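Epidermin biosynthesis protein EpiD (Staphylococcus aureus, PDB 3QJG) probably catalyses the FMN-dependent oxidative decarboxylation of the C-terminal cysteine of the precursor peptide during maturation of the lantibiotic epidermin. Local coordinates at residues A[66-71]-A[99-104]; A[56-61]-A[74-79]; A[88-93]-A[113-118]; A[135-138]-A[142-145]. All coordinates share one frame; numbering follows the deposited sequence.

Interaction 1 (A[66-71]-A[99-104]); sequences PFLNHV and DNLLLT. With FMN (flavin mononucleotide), chain P.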
# COMPACT_ATOMS: atom_id res chain seq x y z
N PRO A 66 -4.83 -21.15 -1.17
CA PRO A 66 -3.62 -21.86 -0.75
C PRO A 66 -3.92 -23.21 -0.10
O PRO A 66 -3.00 -23.94 0.18
CB PRO A 66 -3.00 -20.90 0.28
CG PRO A 66 -3.60 -19.62 0.02
CD PRO A 66 -5.04 -19.96 -0.34
N PHE A 67 -5.20 -23.49 0.15
CA PHE A 67 -5.59 -24.74 0.76
C PHE A 67 -6.09 -25.85 -0.20
O PHE A 67 -6.63 -26.88 0.24
CB PHE A 67 -6.57 -24.49 1.90
CG PHE A 67 -5.88 -24.18 3.22
CD1 PHE A 67 -5.77 -25.14 4.21
CD2 PHE A 67 -5.29 -22.94 3.43
CE1 PHE A 67 -5.12 -24.87 5.45
CE2 PHE A 67 -4.63 -22.64 4.65
CZ PHE A 67 -4.55 -23.61 5.66
N LEU A 68 -5.89 -25.64 -1.50
CA LEU A 68 -6.13 -26.68 -2.48
C LEU A 68 -5.41 -27.94 -2.10
O LEU A 68 -4.24 -27.93 -1.74
CB LEU A 68 -5.66 -26.24 -3.84
CG LEU A 68 -6.45 -25.12 -4.49
CD1 LEU A 68 -5.54 -24.57 -5.68
CD2 LEU A 68 -7.83 -25.63 -4.88
N ASN A 69 -6.13 -29.05 -2.20
CA ASN A 69 -5.62 -30.34 -1.79
C ASN A 69 -5.13 -31.20 -2.95
O ASN A 69 -5.87 -31.52 -3.88
CB ASN A 69 -6.71 -31.07 -1.02
CG ASN A 69 -6.20 -32.29 -0.35
OD1 ASN A 69 -5.93 -33.31 -0.99
ND2 ASN A 69 -6.07 -32.20 0.96
N HIS A 70 -3.84 -31.51 -2.88
CA HIS A 70 -3.12 -32.28 -3.82
C HIS A 70 -3.69 -33.71 -3.99
O HIS A 70 -3.61 -34.26 -5.07
CB HIS A 70 -1.61 -32.38 -3.34
CG HIS A 70 -1.45 -32.95 -1.97
ND1 HIS A 70 -1.73 -32.24 -0.82
CD2 HIS A 70 -1.08 -34.19 -1.56
CE1 HIS A 70 -1.54 -33.02 0.23
NE2 HIS A 70 -1.16 -34.21 -0.19
N VAL A 71 -4.18 -34.34 -2.93
CA VAL A 71 -4.75 -35.66 -3.06
C VAL A 71 -6.07 -35.59 -3.83
O VAL A 71 -6.34 -36.38 -4.77
CB VAL A 71 -4.95 -36.35 -1.67
CG1 VAL A 71 -5.72 -37.68 -1.87
CG2 VAL A 71 -3.54 -36.59 -0.93
N ASP A 99 7.63 -28.63 -2.93
CA ASP A 99 7.47 -27.36 -2.20
C ASP A 99 6.44 -26.39 -2.81
O ASP A 99 6.31 -25.26 -2.30
CB ASP A 99 8.80 -26.67 -1.79
CG ASP A 99 9.81 -26.54 -2.90
OD1 ASP A 99 9.36 -26.61 -4.06
OD2 ASP A 99 11.09 -26.37 -2.62
N ASN A 100 5.71 -26.86 -3.84
CA ASN A 100 4.50 -26.20 -4.34
C ASN A 100 3.36 -27.14 -4.70
O ASN A 100 3.55 -28.33 -4.66
CB ASN A 100 4.83 -25.31 -5.49
CG ASN A 100 5.41 -26.05 -6.69
OD1 ASN A 100 4.94 -27.13 -7.08
ND2 ASN A 100 6.40 -25.41 -7.33
N LEU A 101 2.18 -26.62 -5.08
CA LEU A 101 1.06 -27.49 -5.27
C LEU A 101 1.28 -28.48 -6.46
O LEU A 101 0.99 -29.67 -6.37
CB LEU A 101 -0.22 -26.61 -5.46
CG LEU A 101 -1.43 -27.46 -5.69
CD1 LEU A 101 -1.56 -28.52 -4.51
CD2 LEU A 101 -2.72 -26.47 -5.90
N LEU A 102 1.80 -27.99 -7.58
CA LEU A 102 2.06 -28.81 -8.72
C LEU A 102 2.95 -29.99 -8.39
O LEU A 102 2.69 -31.12 -8.82
CB LEU A 102 2.76 -27.95 -9.79
CG LEU A 102 3.22 -28.59 -11.10
CD1 LEU A 102 3.35 -27.49 -12.15
CD2 LEU A 102 4.61 -29.29 -10.98
N LEU A 103 4.01 -29.72 -7.65
CA LEU A 103 4.97 -30.76 -7.37
C LEU A 103 4.43 -31.82 -6.40
O LEU A 103 4.78 -33.01 -6.51
CB LEU A 103 6.24 -30.19 -6.78
CG LEU A 103 7.16 -29.30 -7.60
CD1 LEU A 103 8.29 -28.72 -6.72
CD2 LEU A 103 7.73 -30.10 -8.73
N THR A 104 3.64 -31.36 -5.44
CA THR A 104 2.95 -32.24 -4.51
C THR A 104 1.90 -33.16 -5.18
O THR A 104 1.76 -34.35 -4.81
CB THR A 104 2.22 -31.41 -3.40
OG1 THR A 104 3.19 -30.55 -2.77
CG2 THR A 104 1.52 -32.26 -2.38
N1 FMN P . 1.65 -32.85 2.88
C2 FMN P . 2.15 -33.91 3.60
O2 FMN P . 3.29 -34.45 3.36
N3 FMN P . 1.40 -34.34 4.67
C4 FMN P . 0.16 -33.80 4.97
O4 FMN P . -0.46 -34.30 5.92
C4A FMN P . -0.33 -32.75 4.22
N5 FMN P . -1.58 -32.18 4.46
C5A FMN P . -2.03 -31.09 3.71
C6 FMN P . -3.27 -30.49 3.96
C7 FMN P . -3.72 -29.39 3.20
C7M FMN P . -5.07 -28.75 3.47
C8 FMN P . -2.90 -28.92 2.17
C8M FMN P . -3.29 -27.74 1.31
C9 FMN P . -1.67 -29.52 1.92
C9A FMN P . -1.24 -30.61 2.68
N10 FMN P . -0.01 -31.21 2.41
C10 FMN P . 0.44 -32.27 3.18
C1' FMN P . 0.85 -30.73 1.33
C2' FMN P . 2.02 -29.91 1.86
O2' FMN P . 1.66 -28.79 2.63
C3' FMN P . 2.81 -29.42 0.67
O3' FMN P . 3.46 -30.48 -0.02
C4' FMN P . 3.84 -28.36 1.11
O4' FMN P . 4.62 -28.00 0.02
C5' FMN P . 4.73 -28.85 2.18
O5' FMN P . 5.69 -27.87 2.45
P FMN P . 6.59 -27.96 3.78
O1P FMN P . 7.83 -26.99 3.63
O2P FMN P . 6.95 -29.36 3.93
O3P FMN P . 5.74 -27.68 4.98
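In the flavin pocket at a subunit interface, His-70 and Thr-104, each near the start of a helix, meet beside the FMN. The methyl CG2 of Thr-104 lies over one face of the imidazole of His-70, offset toward the rim, as a CH-pi contact; its exact spacing in the model is doubtful. The first torsion of His-70 (chi1 57°) sets the ring between its own backbone N and carbonyl carbon, and from there CE1 reaches to 3.2 Å from N10 of the flavin. Thr-104 divides its two branches between partners: while CG2 faces the histidine, OG1 accepts a 2.8 Å bond from the ribityl hydroxyl O3' of FMN. The same OG1 donates to Asn-100 O at 2.9 Å, from well above the carbonyl plane, and that oxygen also takes the backbone N of Thr-104. Asn-100 in turn caps the helix, its OD1 accepting from Leu-103 N at 2.8 Å, almost in line with the C=O bond. Away from the flavin, the side chains of two leucines cross at about a right angle, with CD1 of Leu-68 tight against CD2 of Leu-101 at 3.4 Å; the other methyl of Leu-101, CD1, lies 4.0 Å from His-70 CB. The same FMN is also bonded to Ser-40, Thr-86 and Asn-118 of a second subunit. With Thr-104 OG1 engaged both as donor to its own helix and as acceptor from the cofactor, its hydroxyl rotation is fixed, and the ribityl chain is tied directly to the first turn of helix 101-107.

Interaction 2 (A[56-61]-A[74-79]); sequences CDNYYD and ANKHDK
Van der Waals contact does most of the work between Tyr-60 and the pair Lys-76 and His-77. The two rings approach from opposite directions and meet edge to edge: His-77 CE1 sits close to the plane of the tyrosine ring, 3.9 Å from Tyr-60 CE2, and 3.7 Å from Tyr-60 OH. The lysine comes in obliquely with its aliphatic part, so that Lys-76 CE lies 3.4 Å from Tyr-60 OH and Lys-76 CD 3.7 Å from that same oxygen. This joins the short edge strand 59-60 to the stretch leading out of helix 70-75 toward strand 79-85, the point in a Rossmann-like sheet where the chain crosses from one edge strand back past the first two strands to the far side of strand 7-12. Polar bonding is handed to neighbours. The lysine chain bends at its last torsion (chi4 87°), and NZ forms a salt bridge with Glu-34. ND1 of His-77 is bonded to Ile-73 O, while its NE2 pairs with Asn-36 ND2. Asn-36 also accepts, through OD1, from Asn-58 ND2, so one carboxamide on strand 34-39 bridges side chains of both segments.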
# COMPACT_ATOMS: atom_id res chain seq x y z
N CYS A 56 -9.25 -23.94 -20.67
CA CYS A 56 -9.31 -25.03 -19.72
C CYS A 56 -10.59 -25.01 -18.91
O CYS A 56 -11.49 -24.10 -19.02
CB CYS A 56 -8.06 -25.08 -18.84
SG CYS A 56 -7.89 -23.78 -17.57
N ASP A 57 -10.76 -26.08 -18.15
CA ASP A 57 -11.95 -26.20 -17.35
C ASP A 57 -11.64 -25.63 -15.98
O ASP A 57 -12.40 -24.81 -15.48
CB ASP A 57 -12.47 -27.63 -17.34
CG ASP A 57 -12.88 -28.10 -18.73
OD1 ASP A 57 -13.91 -27.61 -19.28
OD2 ASP A 57 -12.15 -28.94 -19.31
N ASN A 58 -10.46 -25.94 -15.42
CA ASN A 58 -10.13 -25.42 -14.14
C ASN A 58 -8.70 -25.01 -14.17
O ASN A 58 -7.80 -25.77 -14.66
CB ASN A 58 -10.28 -26.46 -13.03
CG ASN A 58 -11.69 -26.84 -12.78
OD1 ASN A 58 -12.38 -26.19 -12.01
ND2 ASN A 58 -12.11 -27.96 -13.36
N TYR A 59 -8.46 -23.82 -13.64
CA TYR A 59 -7.11 -23.37 -13.47
C TYR A 59 -6.90 -23.34 -11.96
O TYR A 59 -7.60 -22.61 -11.25
CB TYR A 59 -6.88 -22.02 -14.13
CG TYR A 59 -5.51 -21.48 -13.83
CD1 TYR A 59 -4.38 -22.17 -14.18
CD2 TYR A 59 -5.36 -20.28 -13.15
CE1 TYR A 59 -3.13 -21.68 -13.89
CE2 TYR A 59 -4.12 -19.77 -12.88
CZ TYR A 59 -3.01 -20.50 -13.23
OH TYR A 59 -1.80 -19.99 -12.91
N TYR A 60 -5.99 -24.20 -11.48
CA TYR A 60 -5.74 -24.33 -10.05
C TYR A 60 -4.69 -23.33 -9.75
O TYR A 60 -3.59 -23.37 -10.34
CB TYR A 60 -5.29 -25.74 -9.64
CG TYR A 60 -6.31 -26.83 -9.88
CD1 TYR A 60 -7.58 -26.76 -9.29
CD2 TYR A 60 -6.05 -27.87 -10.77
CE1 TYR A 60 -8.54 -27.71 -9.56
CE2 TYR A 60 -7.02 -28.85 -11.04
CZ TYR A 60 -8.26 -28.76 -10.43
OH TYR A 60 -9.21 -29.72 -10.66
N ASP A 61 -5.00 -22.46 -8.81
CA ASP A 61 -4.09 -21.36 -8.47
C ASP A 61 -3.80 -21.35 -6.94
O ASP A 61 -4.61 -20.89 -6.16
CB ASP A 61 -4.77 -20.07 -8.90
CG ASP A 61 -3.89 -18.82 -8.74
OD1 ASP A 61 -2.75 -18.90 -8.14
OD2 ASP A 61 -4.38 -17.76 -9.23
N ALA A 74 -5.27 -34.82 -7.55
CA ALA A 74 -4.72 -35.97 -8.24
C ALA A 74 -5.79 -37.02 -8.54
O ALA A 74 -5.88 -37.49 -9.67
CB ALA A 74 -3.49 -36.61 -7.46
N ASN A 75 -6.66 -37.32 -7.56
CA ASN A 75 -7.69 -38.38 -7.71
C ASN A 75 -8.76 -38.06 -8.72
O ASN A 75 -9.45 -38.96 -9.20
CB ASN A 75 -8.43 -38.62 -6.40
CG ASN A 75 -7.56 -39.18 -5.32
OD1 ASN A 75 -6.39 -39.63 -5.56
ND2 ASN A 75 -8.09 -39.16 -4.11
N LYS A 76 -8.95 -36.78 -8.98
CA LYS A 76 -9.88 -36.32 -10.01
C LYS A 76 -9.33 -36.56 -11.44
O LYS A 76 -10.04 -36.43 -12.43
CB LYS A 76 -10.09 -34.82 -9.76
CG LYS A 76 -11.14 -34.16 -10.59
CD LYS A 76 -11.26 -32.72 -10.19
CE LYS A 76 -11.69 -31.89 -11.36
NZ LYS A 76 -13.14 -31.84 -11.50
N HIS A 77 -8.03 -36.87 -11.56
CA HIS A 77 -7.44 -36.99 -12.88
C HIS A 77 -6.89 -38.41 -13.20
O HIS A 77 -6.24 -39.08 -12.39
CB HIS A 77 -6.38 -35.94 -13.09
CG HIS A 77 -6.87 -34.53 -12.93
ND1 HIS A 77 -6.84 -33.87 -11.72
CD2 HIS A 77 -7.37 -33.65 -13.82
CE1 HIS A 77 -7.33 -32.66 -11.88
NE2 HIS A 77 -7.64 -32.49 -13.14
N ASP A 78 -7.19 -38.85 -14.41
CA ASP A 78 -6.73 -40.11 -14.89
C ASP A 78 -5.33 -39.95 -15.40
O ASP A 78 -4.54 -40.85 -15.27
CB ASP A 78 -7.64 -40.56 -16.00
CG ASP A 78 -9.06 -40.66 -15.54
OD1 ASP A 78 -9.39 -41.66 -14.88
OD2 ASP A 78 -9.83 -39.71 -15.76
N LYS A 79 -5.02 -38.80 -15.98
CA LYS A 79 -3.68 -38.58 -16.55
C LYS A 79 -3.21 -37.26 -16.03
O LYS A 79 -4.01 -36.33 -15.95
CB LYS A 79 -3.68 -38.57 -18.10
CG LYS A 79 -4.19 -39.86 -18.72
CD LYS A 79 -3.34 -41.07 -18.32
CE LYS A 79 -3.82 -42.38 -18.98
NZ LYS A 79 -2.85 -43.47 -18.69

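Interaction 3 (A[88-93]-A[113-118]); sequences NTINKI and LSIFPN. With FMN (flavin mononucleotide), chain M.
Phosphate oxygen O2P of FMN is gripped by two neighbours from the first turn of helix 87-94. ND2 of Asn-88 donates to it at 2.9 Å along a nearly straight N-H line (172°), and Thr-89 OG1 donates to it at 2.8 Å. At the other end of the cofactor Asn-118 reads the edge of the pyrimidine ring twice. Its backbone O accepts from N3 of the flavin at 2.7 Å, and its ND2 donates to flavin O4 at 3.1 Å, the latter noticeably bent (141°). The carboxamide of Asn-118 is held in turn by its OD1, which accepts from Asn-17 ND2 and from Ala-165 N. Between these two polar ends the helix rests on the strand through buried hydrocarbon. Ile-90 crosses Ile-115 obliquely, its CG1 3.6 Å from the branch methyl CG2 of Ile-115. That methyl stands anti to the backbone N of Ile-115 and also meets the end of the longer branch, Ile-90 CD1, at 3.6 Å. The same CD1 touches Pro-117 CB at 4.0 Å, the two side chains lying about at right angles. Leu-136 of helix 127-138 packs against both isoleucines. A neighbouring subunit adds Cys-98 O to the FMN bonding, and Gly-14, Ser-15, Ser-40 and Thr-86 of this chain bond it as well. A helix packed on parallel strands, with the phosphate at its N-terminal turn, where the helix dipole would probably favour the negative charge, and the flavin at the strands' C-terminal ends, is the nucleotide-site geometry of Rossmann-like flavoproteins.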
# COMPACT_ATOMS: atom_id res chain seq x y z
N ASN A 88 14.35 -28.26 -13.50
CA ASN A 88 14.12 -28.15 -12.06
C ASN A 88 13.02 -29.01 -11.58
O ASN A 88 13.20 -29.67 -10.55
CB ASN A 88 13.82 -26.67 -11.68
CG ASN A 88 13.29 -26.50 -10.30
OD1 ASN A 88 14.03 -26.59 -9.36
ND2 ASN A 88 11.97 -26.09 -10.17
N THR A 89 11.82 -28.89 -12.21
CA THR A 89 10.73 -29.71 -11.83
C THR A 89 11.05 -31.23 -11.96
O THR A 89 10.79 -31.99 -11.03
CB THR A 89 9.46 -29.30 -12.56
OG1 THR A 89 9.00 -28.03 -12.06
CG2 THR A 89 8.36 -30.34 -12.43
N ILE A 90 11.72 -31.67 -13.02
CA ILE A 90 12.03 -33.11 -13.19
C ILE A 90 12.92 -33.60 -12.00
O ILE A 90 12.68 -34.66 -11.37
CB ILE A 90 12.66 -33.35 -14.60
CG1 ILE A 90 11.58 -33.32 -15.67
CG2 ILE A 90 13.52 -34.66 -14.71
CD1 ILE A 90 12.09 -33.13 -17.08
N ASN A 91 13.91 -32.77 -11.68
CA ASN A 91 14.89 -33.11 -10.66
C ASN A 91 14.29 -33.00 -9.22
O ASN A 91 14.67 -33.76 -8.29
CB ASN A 91 16.12 -32.25 -10.82
CG ASN A 91 16.85 -32.51 -12.08
OD1 ASN A 91 16.99 -33.67 -12.52
ND2 ASN A 91 17.30 -31.44 -12.73
N LYS A 92 13.39 -32.06 -9.03
CA LYS A 92 12.65 -31.99 -7.77
C LYS A 92 11.76 -33.26 -7.64
O LYS A 92 11.74 -33.91 -6.57
CB LYS A 92 11.81 -30.73 -7.65
CG LYS A 92 12.56 -29.40 -7.42
CD LYS A 92 11.95 -28.55 -6.40
CE LYS A 92 12.39 -27.12 -6.25
NZ LYS A 92 11.16 -26.27 -5.82
N ILE A 93 11.00 -33.58 -8.69
CA ILE A 93 10.21 -34.80 -8.68
C ILE A 93 11.06 -36.07 -8.47
O ILE A 93 10.70 -36.90 -7.66
CB ILE A 93 9.35 -34.98 -9.88
CG1 ILE A 93 8.32 -33.83 -9.99
CG2 ILE A 93 8.58 -36.27 -9.74
CD1 ILE A 93 7.71 -33.71 -11.32
N LEU A 113 1.59 -40.31 -14.34
CA LEU A 113 2.34 -39.13 -14.67
C LEU A 113 3.26 -39.27 -15.85
O LEU A 113 4.05 -40.23 -15.93
CB LEU A 113 3.14 -38.70 -13.44
CG LEU A 113 4.03 -37.46 -13.56
CD1 LEU A 113 3.03 -36.31 -13.41
CD2 LEU A 113 5.12 -37.54 -12.47
N SER A 114 3.16 -38.29 -16.75
CA SER A 114 3.91 -38.24 -18.01
C SER A 114 4.61 -36.91 -18.03
O SER A 114 3.98 -35.90 -17.80
CB SER A 114 2.99 -38.28 -19.23
OG SER A 114 2.37 -39.53 -19.39
N ILE A 115 5.90 -36.94 -18.37
CA ILE A 115 6.75 -35.75 -18.41
C ILE A 115 7.20 -35.53 -19.86
O ILE A 115 7.63 -36.47 -20.53
CB ILE A 115 7.97 -35.94 -17.46
CG1 ILE A 115 7.47 -36.04 -16.00
CG2 ILE A 115 8.93 -34.78 -17.62
CD1 ILE A 115 8.55 -36.42 -14.94
N PHE A 116 7.01 -34.30 -20.36
CA PHE A 116 7.47 -33.82 -21.65
C PHE A 116 8.56 -32.79 -21.45
O PHE A 116 8.29 -31.60 -21.32
CB PHE A 116 6.30 -33.22 -22.40
CG PHE A 116 5.22 -34.19 -22.69
CD1 PHE A 116 5.21 -34.90 -23.89
CD2 PHE A 116 4.21 -34.42 -21.77
CE1 PHE A 116 4.18 -35.80 -24.15
CE2 PHE A 116 3.14 -35.30 -22.05
CZ PHE A 116 3.13 -36.00 -23.23
N PRO A 117 9.82 -33.24 -21.35
CA PRO A 117 10.93 -32.39 -21.05
C PRO A 117 11.16 -31.28 -22.07
O PRO A 117 10.92 -31.45 -23.30
CB PRO A 117 12.14 -33.33 -21.09
CG PRO A 117 11.64 -34.72 -21.16
CD PRO A 117 10.18 -34.67 -21.51
N ASN A 118 11.67 -30.15 -21.57
CA ASN A 118 11.80 -28.94 -22.38
C ASN A 118 12.88 -28.05 -21.81
O ASN A 118 12.71 -27.46 -20.76
CB ASN A 118 10.45 -28.23 -22.43
CG ASN A 118 10.38 -27.17 -23.55
OD1 ASN A 118 9.76 -27.41 -24.59
ND2 ASN A 118 10.99 -25.99 -23.32
N1 FMN M . 14.13 -23.89 -17.67
C2 FMN M . 13.92 -25.11 -18.27
O2 FMN M . 14.23 -26.14 -17.67
N3 FMN M . 13.41 -25.19 -19.53
C4 FMN M . 13.10 -24.06 -20.22
O4 FMN M . 12.66 -24.23 -21.34
C4A FMN M . 13.30 -22.81 -19.66
N5 FMN M . 12.99 -21.64 -20.32
C5A FMN M . 13.15 -20.44 -19.69
C6 FMN M . 12.88 -19.27 -20.38
C7 FMN M . 13.05 -18.05 -19.75
C7M FMN M . 12.73 -16.75 -20.43
C8 FMN M . 13.52 -18.02 -18.43
C8M FMN M . 13.78 -16.72 -17.70
C9 FMN M . 13.84 -19.18 -17.77
C9A FMN M . 13.66 -20.41 -18.39
N10 FMN M . 14.00 -21.58 -17.72
C10 FMN M . 13.82 -22.76 -18.36
C1' FMN M . 14.55 -21.62 -16.32
C2' FMN M . 13.47 -22.04 -15.32
O2' FMN M . 12.30 -21.22 -15.50
C3' FMN M . 14.09 -21.97 -13.98
O3' FMN M . 15.14 -22.95 -13.83
C4' FMN M . 13.04 -22.15 -12.88
O4' FMN M . 13.66 -22.22 -11.61
C5' FMN M . 12.27 -23.43 -13.00
O5' FMN M . 11.21 -23.34 -12.07
P FMN M . 9.95 -24.33 -12.14
O1P FMN M . 9.34 -24.34 -10.77
O2P FMN M . 10.43 -25.69 -12.54
O3P FMN M . 8.81 -23.90 -12.96

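Interaction 4 (A[135-138]-A[142-145]); sequences LLKD and SIYP
Lys-137 lies across Ile-143 at about a right angle, meeting it with methylene groups rather than with its charge. With CG anti to its own carbonyl carbon (chi1 -62°) and the rest of the chain extended, the lysine runs past the isoleucine and touches it at two points: Lys-137 CG lies 3.8 Å from Ile-143 CG1, and Lys-137 CE lies 3.9 Å from Ile-143 CB. The ammonium end travels on beyond the isoleucine from this exposed helix position. Ile-143 directs its CB toward the helix, and a bend at its second torsion (chi2 -59°) brings CD1 to 4.3 Å from CB of Leu-136, a looser apolar touch on the buried side. One isoleucine thus spans adjacent helix residues, the exposed Lys-137 and the buried Leu-136. Leu-136 continues inward to Ile-93 and Ala-94 of helix 87-94 and to Phe-110, while Ile-143 rests on Ile-115 and Pro-117. Tyr-144, the next residue, points away from the helix, and its ring meets Phe-174 edge-to-face on the other side. Backbone bonds from Ser-142 and Tyr-144 to strand 113-120 hold the segment in the sheet. Helix 127-138 therefore ends, turns through three residues and returns as strand 142-143, packed back on itself: the last helix-to-strand step in the parallel part of a Rossmann-like sheet, here at the strand next to strand 113-120.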
# COMPACT_ATOMS: atom_id res chain seq x y z
N LEU A 135 15.85 -42.82 -13.05
CA LEU A 135 15.10 -43.11 -11.82
C LEU A 135 13.59 -42.89 -11.97
O LEU A 135 12.75 -43.67 -11.54
CB LEU A 135 15.57 -42.16 -10.73
CG LEU A 135 16.34 -42.60 -9.51
CD1 LEU A 135 17.64 -43.38 -9.79
CD2 LEU A 135 16.58 -41.33 -8.60
N LEU A 136 13.22 -41.79 -12.57
CA LEU A 136 11.78 -41.58 -12.79
C LEU A 136 11.20 -42.76 -13.61
O LEU A 136 10.13 -43.33 -13.25
CB LEU A 136 11.55 -40.21 -13.40
CG LEU A 136 11.66 -39.02 -12.44
CD1 LEU A 136 11.55 -37.68 -13.25
CD2 LEU A 136 10.55 -39.01 -11.30
N LYS A 137 11.93 -43.19 -14.64
CA LYS A 137 11.53 -44.39 -15.44
C LYS A 137 11.47 -45.61 -14.57
O LYS A 137 10.46 -46.29 -14.55
CB LYS A 137 12.47 -44.66 -16.62
CG LYS A 137 12.52 -43.53 -17.64
CD LYS A 137 13.53 -43.74 -18.75
CE LYS A 137 13.36 -42.68 -19.83
NZ LYS A 137 14.53 -42.67 -20.73
N ASP A 138 12.54 -45.88 -13.81
CA ASP A 138 12.50 -46.96 -12.81
C ASP A 138 11.20 -46.97 -11.95
O ASP A 138 10.66 -48.00 -11.63
CB ASP A 138 13.71 -46.91 -11.86
CG ASP A 138 15.03 -47.22 -12.53
OD1 ASP A 138 15.09 -47.53 -13.74
OD2 ASP A 138 16.04 -47.15 -11.82
N SER A 142 6.17 -42.09 -16.95
CA SER A 142 6.43 -42.02 -18.40
C SER A 142 7.19 -40.72 -18.83
O SER A 142 6.73 -39.62 -18.55
CB SER A 142 5.11 -42.11 -19.15
OG SER A 142 4.32 -43.16 -18.65
N ILE A 143 8.31 -40.87 -19.53
CA ILE A 143 9.11 -39.74 -20.04
C ILE A 143 9.02 -39.75 -21.57
O ILE A 143 9.35 -40.72 -22.18
CB ILE A 143 10.57 -39.89 -19.67
CG1 ILE A 143 10.67 -40.21 -18.17
CG2 ILE A 143 11.42 -38.66 -20.17
CD1 ILE A 143 10.05 -39.12 -17.23
N TYR A 144 8.48 -38.68 -22.15
CA TYR A 144 8.38 -38.57 -23.59
C TYR A 144 9.81 -38.64 -24.16
O TYR A 144 10.71 -38.02 -23.61
CB TYR A 144 7.66 -37.29 -24.01
CG TYR A 144 7.45 -37.25 -25.51
CD1 TYR A 144 8.35 -36.61 -26.35
CD2 TYR A 144 6.35 -37.87 -26.07
CE1 TYR A 144 8.16 -36.62 -27.74
CE2 TYR A 144 6.16 -37.90 -27.45
CZ TYR A 144 7.06 -37.29 -28.27
OH TYR A 144 6.79 -37.35 -29.61
N PRO A 145 10.01 -39.44 -25.23
CA PRO A 145 11.32 -39.55 -25.83
C PRO A 145 11.54 -38.28 -26.66
O PRO A 145 11.41 -38.27 -27.91
CB PRO A 145 11.19 -40.81 -26.68
CG PRO A 145 9.79 -40.75 -27.16
CD PRO A 145 9.04 -40.30 -25.93

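Overall arrangement
Interactions 1 and 3 are buried and each holds an FMN, whereas interactions 2 and 4 are partly buried and lie toward the two ends of the parallel part of the sheet, their centres about 22 Å apart. The cofactor contacts differ too: interaction 3 supplies phosphate and pyrimidine bonds, while interaction 1 offers one ribityl bond and a histidine ring to an FMN held largely by another subunit. The two meet through a salt bridge between Asp-99 and Lys-92 and through Leu-103. Interactions 1 and 2 share helix 70-75, with Leu-68 packed on Tyr-60. Interactions 3 and 4 sit on neighbouring strands and share one apolar layer, where Ile-115 touches Leu-136.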